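Local atomic coordinates of programmed cell death 6-interacting protein (PDB entry 5WA1), a protein that takes part in multivesicular body biogenesis, cytokinesis and membrane repair, and binds CHMP4 proteins of ESCRT-III through the Bro1 domain described here. Residues S27-K31 / C143-N147; L70-V75 / T88-Y92; D80-L86 / L151-I155; Q95-I99 / F372-F376. One frame throughout, in Å; residues are numbered along the deposited sequence.

Interaction 1. Residues S27-K31 / C143-N147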
# COMPACT_ATOMS: atom_id res chain seq x y z
N SER A 27 -7.10 1.10 -2.83
CA SER A 27 -6.43 2.33 -2.44
C SER A 27 -7.19 2.94 -1.27
O SER A 27 -8.30 2.54 -0.94
CB SER A 27 -6.32 3.31 -3.61
OG SER A 27 -7.60 3.67 -4.08
N VAL A 28 -6.57 3.94 -0.64
CA VAL A 28 -7.05 4.50 0.61
C VAL A 28 -7.39 5.97 0.38
O VAL A 28 -6.63 6.70 -0.26
CB VAL A 28 -5.99 4.36 1.72
CG1 VAL A 28 -6.51 4.92 3.04
CG2 VAL A 28 -5.59 2.89 1.88
N GLN A 29 -8.55 6.39 0.88
CA GLN A 29 -8.92 7.80 0.82
C GLN A 29 -8.09 8.63 1.79
O GLN A 29 -7.70 8.15 2.86
CB GLN A 29 -10.41 7.97 1.12
CG GLN A 29 -11.33 7.33 0.08
CD GLN A 29 -11.21 7.98 -1.29
OE1 GLN A 29 -10.53 7.47 -2.18
NE2 GLN A 29 -11.89 9.12 -1.46
N LEU A 30 -7.82 9.88 1.41
CA LEU A 30 -7.03 10.76 2.25
C LEU A 30 -7.88 11.31 3.40
O LEU A 30 -9.10 11.46 3.28
CB LEU A 30 -6.46 11.92 1.43
CG LEU A 30 -5.14 11.73 0.66
CD1 LEU A 30 -5.22 10.66 -0.41
CD2 LEU A 30 -4.70 13.05 0.05
N LYS A 31 -7.23 11.60 4.52
CA LYS A 31 -7.90 12.25 5.64
C LYS A 31 -8.06 13.74 5.36
O LYS A 31 -7.20 14.37 4.75
CB LYS A 31 -7.11 12.04 6.93
CG LYS A 31 -6.95 10.58 7.33
CD LYS A 31 -5.94 10.39 8.47
CE LYS A 31 -6.33 11.14 9.74
NZ LYS A 31 -7.76 10.93 10.14
N CYS A 143 -0.93 11.99 10.73
CA CYS A 143 -2.00 12.14 9.76
C CYS A 143 -1.46 12.54 8.40
O CYS A 143 -1.97 12.09 7.37
CB CYS A 143 -3.01 13.18 10.24
SG CYS A 143 -3.82 12.76 11.80
N VAL A 144 -0.43 13.39 8.37
CA VAL A 144 0.19 13.75 7.11
C VAL A 144 0.85 12.53 6.47
O VAL A 144 0.72 12.30 5.27
CB VAL A 144 1.19 14.91 7.31
CG1 VAL A 144 2.12 15.04 6.12
CG2 VAL A 144 0.44 16.18 7.52
N LEU A 145 1.54 11.72 7.27
CA LEU A 145 2.15 10.52 6.70
C LEU A 145 1.09 9.54 6.21
O LEU A 145 1.31 8.83 5.23
CB LEU A 145 3.07 9.84 7.73
CG LEU A 145 3.83 8.63 7.16
CD1 LEU A 145 4.59 9.03 5.90
CD2 LEU A 145 4.77 8.02 8.21
N PHE A 146 -0.07 9.49 6.88
CA PHE A 146 -1.19 8.69 6.40
C PHE A 146 -1.59 9.12 4.99
O PHE A 146 -1.83 8.28 4.12
CB PHE A 146 -2.38 8.83 7.35
CG PHE A 146 -3.54 7.91 7.02
CD1 PHE A 146 -4.48 8.28 6.07
CD2 PHE A 146 -3.67 6.69 7.67
CE1 PHE A 146 -5.54 7.44 5.77
CE2 PHE A 146 -4.73 5.85 7.37
CZ PHE A 146 -5.67 6.22 6.42
N ASN A 147 -1.70 10.43 4.76
CA ASN A 147 -2.12 10.91 3.45
C ASN A 147 -1.04 10.70 2.40
O ASN A 147 -1.36 10.49 1.23
CB ASN A 147 -2.53 12.38 3.54
CG ASN A 147 -3.93 12.56 4.11
OD1 ASN A 147 -4.49 11.61 4.66
ND2 ASN A 147 -4.49 13.76 3.99
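An extended N-terminal segment of the Bro1 domain, 27-31, is pinned to helix 137-157 by two hydrogen bonds between the Asn-147 carboxamide and the backbone of Lys-31. Asn-147 OD1 accepts from the N of Lys-31 at 2.7 Å, with the donor tilted 26° from the carbonyl plane. Asn-147 ND2 gives to the O of Lys-31 at 2.9 Å and meets it nearly straight, on a lone pair. Two bonds of opposite sense probably fix the amide's rotation. This bidentate pairing, with the amide acting as acceptor and donor to the main chain of one residue, fastens a loop without regular structure to the helix. The Leu-30 side chain lies against the same amide, its CG 3.7 Å from Asn-147 CG. At the preceding residue of the helix, the Lys-31 and Phe-146 side chains cross at about a right angle, with Lys-31 CD 3.5 Å from Phe-146 CD1. Bends at chi3 and chi4 (60° and 48°) then bring CE to 3.6 Å from Cys-143 SG. The NZ beyond it is held by Lys-117 O and in a salt bridge by Asp-199. Val-28 CG1 reaches Phe-146 CZ at 3.7 Å, while Gln-29 O sits at the ring edge, in plane, buried and without a polar partner.

Interaction 2. Residues L70-V75 / T88-Y92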
# COMPACT_ATOMS: atom_id res chain seq x y z
N LEU A 70 2.67 26.07 2.78
CA LEU A 70 2.93 24.68 2.39
C LEU A 70 1.88 23.74 2.95
O LEU A 70 1.48 22.78 2.28
CB LEU A 70 4.33 24.26 2.83
CG LEU A 70 4.70 22.78 2.64
CD1 LEU A 70 4.55 22.38 1.18
CD2 LEU A 70 6.11 22.50 3.13
N ARG A 71 1.42 23.99 4.18
CA ARG A 71 0.38 23.14 4.76
C ARG A 71 -0.90 23.22 3.94
O ARG A 71 -1.52 22.20 3.64
CB ARG A 71 0.11 23.52 6.22
CG ARG A 71 -0.89 22.57 6.87
CD ARG A 71 -1.26 22.92 8.30
NE ARG A 71 -1.83 21.76 8.96
CZ ARG A 71 -3.13 21.45 8.97
NH1 ARG A 71 -3.55 20.36 9.60
NH2 ARG A 71 -4.01 22.24 8.37
N ARG A 72 -1.31 24.44 3.57
CA ARG A 72 -2.51 24.60 2.77
C ARG A 72 -2.39 23.85 1.44
O ARG A 72 -3.36 23.21 0.99
CB ARG A 72 -2.79 26.08 2.52
CG ARG A 72 -3.11 26.88 3.79
CD ARG A 72 -3.67 28.26 3.47
NE ARG A 72 -2.67 29.14 2.86
CZ ARG A 72 -1.87 29.94 3.54
NH1 ARG A 72 -1.93 29.98 4.87
NH2 ARG A 72 -0.99 30.71 2.90
N ALA A 73 -1.21 23.88 0.82
CA ALA A 73 -1.03 23.16 -0.44
C ALA A 73 -0.98 21.65 -0.24
O ALA A 73 -1.40 20.90 -1.14
CB ALA A 73 0.25 23.65 -1.13
N ALA A 74 -0.48 21.17 0.90
CA ALA A 74 -0.34 19.73 1.11
C ALA A 74 -1.62 19.06 1.58
O ALA A 74 -1.89 17.91 1.20
CB ALA A 74 0.77 19.45 2.13
N VAL A 75 -2.42 19.73 2.41
CA VAL A 75 -3.57 19.08 3.03
C VAL A 75 -4.86 19.88 2.89
O VAL A 75 -5.89 19.46 3.42
CB VAL A 75 -3.30 18.74 4.51
CG1 VAL A 75 -2.18 17.70 4.63
CG2 VAL A 75 -2.97 19.98 5.31
N THR A 88 4.54 17.37 -2.77
CA THR A 88 4.16 18.43 -1.84
C THR A 88 3.81 17.86 -0.47
O THR A 88 4.24 18.39 0.57
CB THR A 88 2.98 19.23 -2.40
OG1 THR A 88 3.37 19.81 -3.65
CG2 THR A 88 2.58 20.34 -1.43
N LEU A 89 3.04 16.77 -0.44
CA LEU A 89 2.78 16.08 0.82
C LEU A 89 4.08 15.60 1.46
O LEU A 89 4.30 15.80 2.65
CB LEU A 89 1.83 14.90 0.59
CG LEU A 89 0.39 15.14 1.02
CD1 LEU A 89 -0.48 13.97 0.60
CD2 LEU A 89 0.32 15.37 2.52
N LEU A 90 4.92 14.93 0.67
CA LEU A 90 6.19 14.43 1.18
C LEU A 90 7.04 15.57 1.73
O LEU A 90 7.63 15.46 2.81
CB LEU A 90 6.96 13.70 0.09
CG LEU A 90 6.27 12.44 -0.44
CD1 LEU A 90 7.10 11.84 -1.55
CD2 LEU A 90 6.05 11.45 0.69
N ARG A 91 7.10 16.68 0.99
CA ARG A 91 7.87 17.83 1.46
C ARG A 91 7.32 18.36 2.78
O ARG A 91 8.09 18.70 3.69
CB ARG A 91 7.86 18.93 0.39
CG ARG A 91 8.63 20.18 0.82
CD ARG A 91 8.37 21.37 -0.09
NE ARG A 91 8.85 22.61 0.50
CZ ARG A 91 8.60 23.82 0.02
NH1 ARG A 91 7.87 23.97 -1.07
NH2 ARG A 91 9.09 24.89 0.65
N TYR A 92 6.00 18.44 2.91
CA TYR A 92 5.43 18.96 4.14
C TYR A 92 5.69 18.01 5.32
O TYR A 92 5.91 18.48 6.44
CB TYR A 92 3.93 19.23 3.97
CG TYR A 92 3.23 19.71 5.21
CD1 TYR A 92 3.55 20.95 5.78
CD2 TYR A 92 2.26 18.94 5.84
CE1 TYR A 92 2.93 21.39 6.93
CE2 TYR A 92 1.63 19.38 6.99
CZ TYR A 92 1.96 20.60 7.53
OH TYR A 92 1.34 21.05 8.68
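Tyr-92 of helix 83-97 lays its ring against helix 56-75, and Leu-70, Arg-71 and Ala-74 meet it. Arg-71 CA stands over one ring face, 4.0 Å from the centroid and offset toward the rim, a CH-pi contact. The arginine chain then runs extended past the phenol end, and its CG comes to 3.5 Å from Tyr-92 CZ. The guanidinium plane stands 81° from the ring plane, so the two groups do not stack. One face of this guanidinium is covered by Val-75 CG2, four residues on. Leu-70 approaches Tyr-92 obliquely, with CG 3.8 Å from Tyr-92 CD1 and CD2 at the ring edge. That CD2 also lies over one face of the Arg-91 guanidinium, 3.8 Å from Arg-91 NE. Ala-74 CB meets Tyr-92 CB at 3.7 Å. Thr-88 CG2, anti to the backbone N, meets Leu-70 CD1 and Ala-74 CA, while OG1 bonds back to Gly-84 O. Leu-89 CD2 touches Val-75 CG1 at 4.0 Å. The two helix segments run closer to antiparallel than parallel; their axes approach to 8.6 Å with a signed crossing angle of -134°. Helix 137-157 packs beside the pair. Its Glu-140 takes a salt bridge from Arg-71 and a hydrogen bond with Tyr-92 OH, and Val-144 touches Tyr-92. Strand 114-117 covers Arg-71 and Val-75 with Trp-116.

Interaction 3. Residues D80-L86 / L151-I155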
# COMPACT_ATOMS: atom_id res chain seq x y z
N ASP A 80 -5.51 16.25 -7.48
CA ASP A 80 -4.25 15.88 -8.12
C ASP A 80 -3.50 14.60 -7.76
O ASP A 80 -2.50 14.64 -7.03
CB ASP A 80 -3.21 16.99 -7.89
CG ASP A 80 -2.57 17.46 -9.17
OD1 ASP A 80 -2.59 16.70 -10.16
OD2 ASP A 80 -2.04 18.59 -9.19
N LYS A 81 -3.96 13.47 -8.28
CA LYS A 81 -3.23 12.20 -8.17
C LYS A 81 -1.96 12.05 -9.01
O LYS A 81 -1.76 11.04 -9.68
CB LYS A 81 -4.19 11.06 -8.45
CG LYS A 81 -5.33 10.93 -7.45
CD LYS A 81 -6.12 9.66 -7.71
CE LYS A 81 -7.58 9.84 -7.35
NZ LYS A 81 -8.18 11.03 -8.02
N HIS A 82 -1.09 13.06 -8.97
CA HIS A 82 0.17 13.01 -9.68
C HIS A 82 1.30 13.27 -8.69
O HIS A 82 1.08 13.55 -7.51
CB HIS A 82 0.20 14.00 -10.86
CG HIS A 82 0.75 15.35 -10.53
ND1 HIS A 82 0.15 16.21 -9.64
CD2 HIS A 82 1.84 16.01 -11.01
CE1 HIS A 82 0.85 17.33 -9.57
NE2 HIS A 82 1.88 17.23 -10.38
N GLU A 83 2.54 13.15 -9.19
CA GLU A 83 3.70 13.19 -8.32
C GLU A 83 3.89 14.55 -7.66
O GLU A 83 4.40 14.62 -6.53
CB GLU A 83 4.95 12.80 -9.12
CG GLU A 83 6.20 12.61 -8.27
CD GLU A 83 7.42 12.27 -9.11
OE1 GLU A 83 7.29 12.17 -10.35
OE2 GLU A 83 8.52 12.10 -8.53
N GLY A 84 3.49 15.63 -8.33
CA GLY A 84 3.62 16.95 -7.74
C GLY A 84 2.83 17.09 -6.44
O GLY A 84 3.34 17.63 -5.46
N ALA A 85 1.60 16.58 -6.42
CA ALA A 85 0.83 16.60 -5.18
C ALA A 85 1.46 15.70 -4.13
O ALA A 85 1.48 16.05 -2.94
CB ALA A 85 -0.62 16.18 -5.45
N LEU A 86 1.96 14.53 -4.53
CA LEU A 86 2.61 13.64 -3.57
C LEU A 86 3.90 14.28 -3.04
O LEU A 86 4.15 14.26 -1.83
CB LEU A 86 2.91 12.27 -4.20
CG LEU A 86 3.59 11.29 -3.24
CD1 LEU A 86 2.76 11.09 -1.98
CD2 LEU A 86 3.87 9.94 -3.90
N LEU A 151 -2.28 8.72 -0.71
CA LEU A 151 -2.14 9.26 -2.06
C LEU A 151 -1.22 8.38 -2.91
O LEU A 151 -1.50 8.14 -4.09
CB LEU A 151 -1.65 10.71 -2.00
CG LEU A 151 -1.52 11.40 -3.36
CD1 LEU A 151 -2.87 11.46 -4.06
CD2 LEU A 151 -0.92 12.81 -3.26
N ALA A 152 -0.15 7.85 -2.31
CA ALA A 152 0.71 6.92 -3.04
C ALA A 152 -0.06 5.67 -3.47
O ALA A 152 0.15 5.16 -4.58
CB ALA A 152 1.91 6.52 -2.18
N SER A 153 -0.94 5.16 -2.60
CA SER A 153 -1.75 4.00 -2.98
C SER A 153 -2.69 4.34 -4.13
O SER A 153 -2.94 3.49 -4.99
CB SER A 153 -2.54 3.48 -1.78
OG SER A 153 -3.73 4.24 -1.57
N GLN A 154 -3.20 5.57 -4.16
CA GLN A 154 -4.10 5.96 -5.25
C GLN A 154 -3.34 6.12 -6.56
O GLN A 154 -3.84 5.74 -7.62
CB GLN A 154 -4.83 7.25 -4.89
CG GLN A 154 -5.76 7.11 -3.69
CD GLN A 154 -6.60 8.36 -3.47
OE1 GLN A 154 -6.91 9.07 -4.42
NE2 GLN A 154 -6.97 8.63 -2.22
N ILE A 155 -2.14 6.70 -6.50
CA ILE A 155 -1.32 6.83 -7.70
C ILE A 155 -0.94 5.45 -8.23
O ILE A 155 -0.98 5.20 -9.44
CB ILE A 155 -0.08 7.69 -7.40
CG1 ILE A 155 -0.49 9.13 -7.09
CG2 ILE A 155 0.92 7.62 -8.56
CD1 ILE A 155 0.63 10.02 -6.52
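This is a mainly apolar contact between the start of helix 83-97, with the turn before it, and the later part of helix 137-157. Leu-151 is central. Its CD2 rests on the backbone of Leu-86, 3.6 Å from Leu-86 N, and also meets Ala-85 CB at 4.0 Å. With CG anti to the backbone N (chi1 -177°), the side chain is directed at segment 80-86, and CD1 faces Lys-81 CA. Ile-155 fits beside it. Its CG1 lies 3.5 Å from Lys-81 O, and CD1 meets both His-82 O and Leu-86 CB, 4.0 Å from the latter. Lys-81 is the centre of an inverse gamma turn, with a weak bond from His-82 N to Asp-80 O. His-82 follows at the N-cap position of helix 83-97, so Ile-155 packs where the loop becomes helix. The Lys-81 chain crosses Gln-154 obliquely, with CE 3.1 Å from Gln-154 OE1. The lysine NZ makes a long, weak ion pair with Glu-158. The other end of the amide, Gln-154 NE2, donates to Val-28 O, linking the N-terminal segment to the same helix. Toward helix 164-191, Leu-86 CD2 meets Ala-152 CB at 4.3 Å, and both residues touch His-173 of that helix.

Interaction 4. Residues Q95-I99 / F372-F376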
# COMPACT_ATOMS: atom_id res chain seq x y z
N GLN A 95 9.22 18.72 6.39
CA GLN A 95 9.39 20.00 7.06
C GLN A 95 8.95 19.91 8.51
O GLN A 95 9.64 20.41 9.41
CB GLN A 95 8.62 21.08 6.31
CG GLN A 95 9.07 22.50 6.65
CD GLN A 95 10.55 22.72 6.44
OE1 GLN A 95 11.00 23.03 5.33
NE2 GLN A 95 11.33 22.55 7.51
N ILE A 96 7.82 19.25 8.78
CA ILE A 96 7.31 19.14 10.14
C ILE A 96 8.26 18.32 11.01
O ILE A 96 8.54 18.68 12.16
CB ILE A 96 5.90 18.54 10.13
CG1 ILE A 96 4.94 19.43 9.33
CG2 ILE A 96 5.39 18.34 11.55
CD1 ILE A 96 4.75 20.81 9.91
N CYS A 97 8.78 17.20 10.48
CA CYS A 97 9.74 16.42 11.25
C CYS A 97 10.97 17.25 11.60
O CYS A 97 11.49 17.17 12.72
CB CYS A 97 10.13 15.16 10.48
SG CYS A 97 8.74 14.05 10.21
N SER A 98 11.43 18.09 10.67
CA SER A 98 12.62 18.91 10.86
C SER A 98 12.41 20.08 11.81
O SER A 98 13.36 20.82 12.08
CB SER A 98 13.13 19.44 9.52
OG SER A 98 13.71 18.41 8.74
N ILE A 99 11.19 20.27 12.32
CA ILE A 99 10.86 21.43 13.12
C ILE A 99 10.60 21.09 14.58
O ILE A 99 10.86 21.92 15.46
CB ILE A 99 9.65 22.16 12.49
CG1 ILE A 99 10.12 22.99 11.30
CG2 ILE A 99 8.91 23.02 13.50
CD1 ILE A 99 9.00 23.51 10.45
N PHE A 372 14.95 18.12 -0.91
CA PHE A 372 14.40 18.76 0.28
C PHE A 372 15.36 19.81 0.82
O PHE A 372 16.58 19.62 0.83
CB PHE A 372 14.09 17.73 1.37
CG PHE A 372 13.68 18.35 2.67
CD1 PHE A 372 12.45 18.96 2.81
CD2 PHE A 372 14.53 18.34 3.77
CE1 PHE A 372 12.07 19.55 4.00
CE2 PHE A 372 14.16 18.91 4.97
CZ PHE A 372 12.93 19.52 5.09
N THR A 373 14.80 20.94 1.26
CA THR A 373 15.56 22.00 1.90
C THR A 373 14.76 22.48 3.11
O THR A 373 13.65 23.00 2.94
CB THR A 373 15.84 23.16 0.94
OG1 THR A 373 14.60 23.66 0.41
CG2 THR A 373 16.73 22.72 -0.22
N ASP A 374 15.30 22.28 4.31
CA ASP A 374 14.62 22.74 5.52
C ASP A 374 14.53 24.26 5.52
O ASP A 374 15.52 24.95 5.30
CB ASP A 374 15.37 22.24 6.77
CG ASP A 374 14.75 22.75 8.08
OD1 ASP A 374 13.58 23.21 8.08
OD2 ASP A 374 15.43 22.68 9.13
N LEU A 375 13.31 24.77 5.75
CA LEU A 375 13.09 26.20 5.80
C LEU A 375 13.68 26.84 7.05
O LEU A 375 13.84 28.06 7.09
CB LEU A 375 11.59 26.50 5.73
CG LEU A 375 10.91 26.34 4.37
CD1 LEU A 375 9.40 26.31 4.54
CD2 LEU A 375 11.32 27.46 3.43
N PHE A 376 13.99 26.04 8.07
CA PHE A 376 14.58 26.53 9.32
C PHE A 376 15.94 25.88 9.56
O PHE A 376 16.30 25.56 10.69
CB PHE A 376 13.64 26.26 10.49
CG PHE A 376 12.28 26.89 10.34
CD1 PHE A 376 11.25 26.21 9.73
CD2 PHE A 376 12.05 28.17 10.82
CE1 PHE A 376 10.00 26.79 9.59
CE2 PHE A 376 10.80 28.76 10.68
CZ PHE A 376 9.78 28.06 10.07
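The C-terminal segment 372-376 has no regular structure and passes the last turn of helix 83-97, with CA atoms 6.1 Å apart at Gln-95 and Asp-374 and 7.4 Å apart at Ile-99 and Phe-376. Gln-95 carries the polar part. Its chain leaves the helix with CG anti to the backbone N (chi1 -162°) and bends at chi2 (55°), which turns the amide toward the loop. Gln-95 OE1 accepts from Leu-375 N at 2.9 Å, with the donor tilted from the carbonyl plane. On the other end of the amide, Gln-95 NE2 donates to Asp-374 OD1; the modelled separation is very short, so its exact length is doubtful. Amide and carboxylate planes are 37° apart. The same OD1 closes an Asx turn by accepting from Phe-376 N at 2.9 Å, a nearly straight bond that comes from above the carboxylate plane. OD1 thus has two donors in the model, the Phe-376 N bond being the one of normal length. Ring contacts flank this centre. Ile-99 CD1 lies 3.5 Å from Phe-376 CE1, reaching the ring obliquely. The Phe-372 ring comes obliquely to Gln-95 N, 3.8 Å from Phe-372 CE1, and to the Ser-98 hydroxyl. Segment 372-376 lies within the broad region 197-379 assigned to CHMP4 interaction. Helix 56-75 borders the contact through Leu-67, beside Gln-95 and Ile-99, and Ala-63, beside Leu-375 and Phe-376. Phe-103 meets the Phe-376 ring edge-to-face.

Overall arrangement
Helices 83-97 and 137-157 tie the four contacts together. Interactions 2, 3 and 4 share helix 83-97, and interactions 1 and 3 share helix 137-157. Interaction 1 lies about 11 Å from interaction 3, centre to centre; Ser-153 OG pairs with Val-28 N at 3.0 Å, a probable hydrogen bond. Interactions 1 and 2 touch where Val-144 CG2 comes to 3.4 Å from Tyr-92 CE2. Leu-89 CD1 meets Leu-151 CD2 at 4.1 Å, joining interactions 2 and 3. Interaction 4 touches interaction 2 through Arg-91 but lies about 21 Å from interaction 3 between centres. N-terminal and C-terminal segments of the Bro1 domain therefore pack against the same helical core.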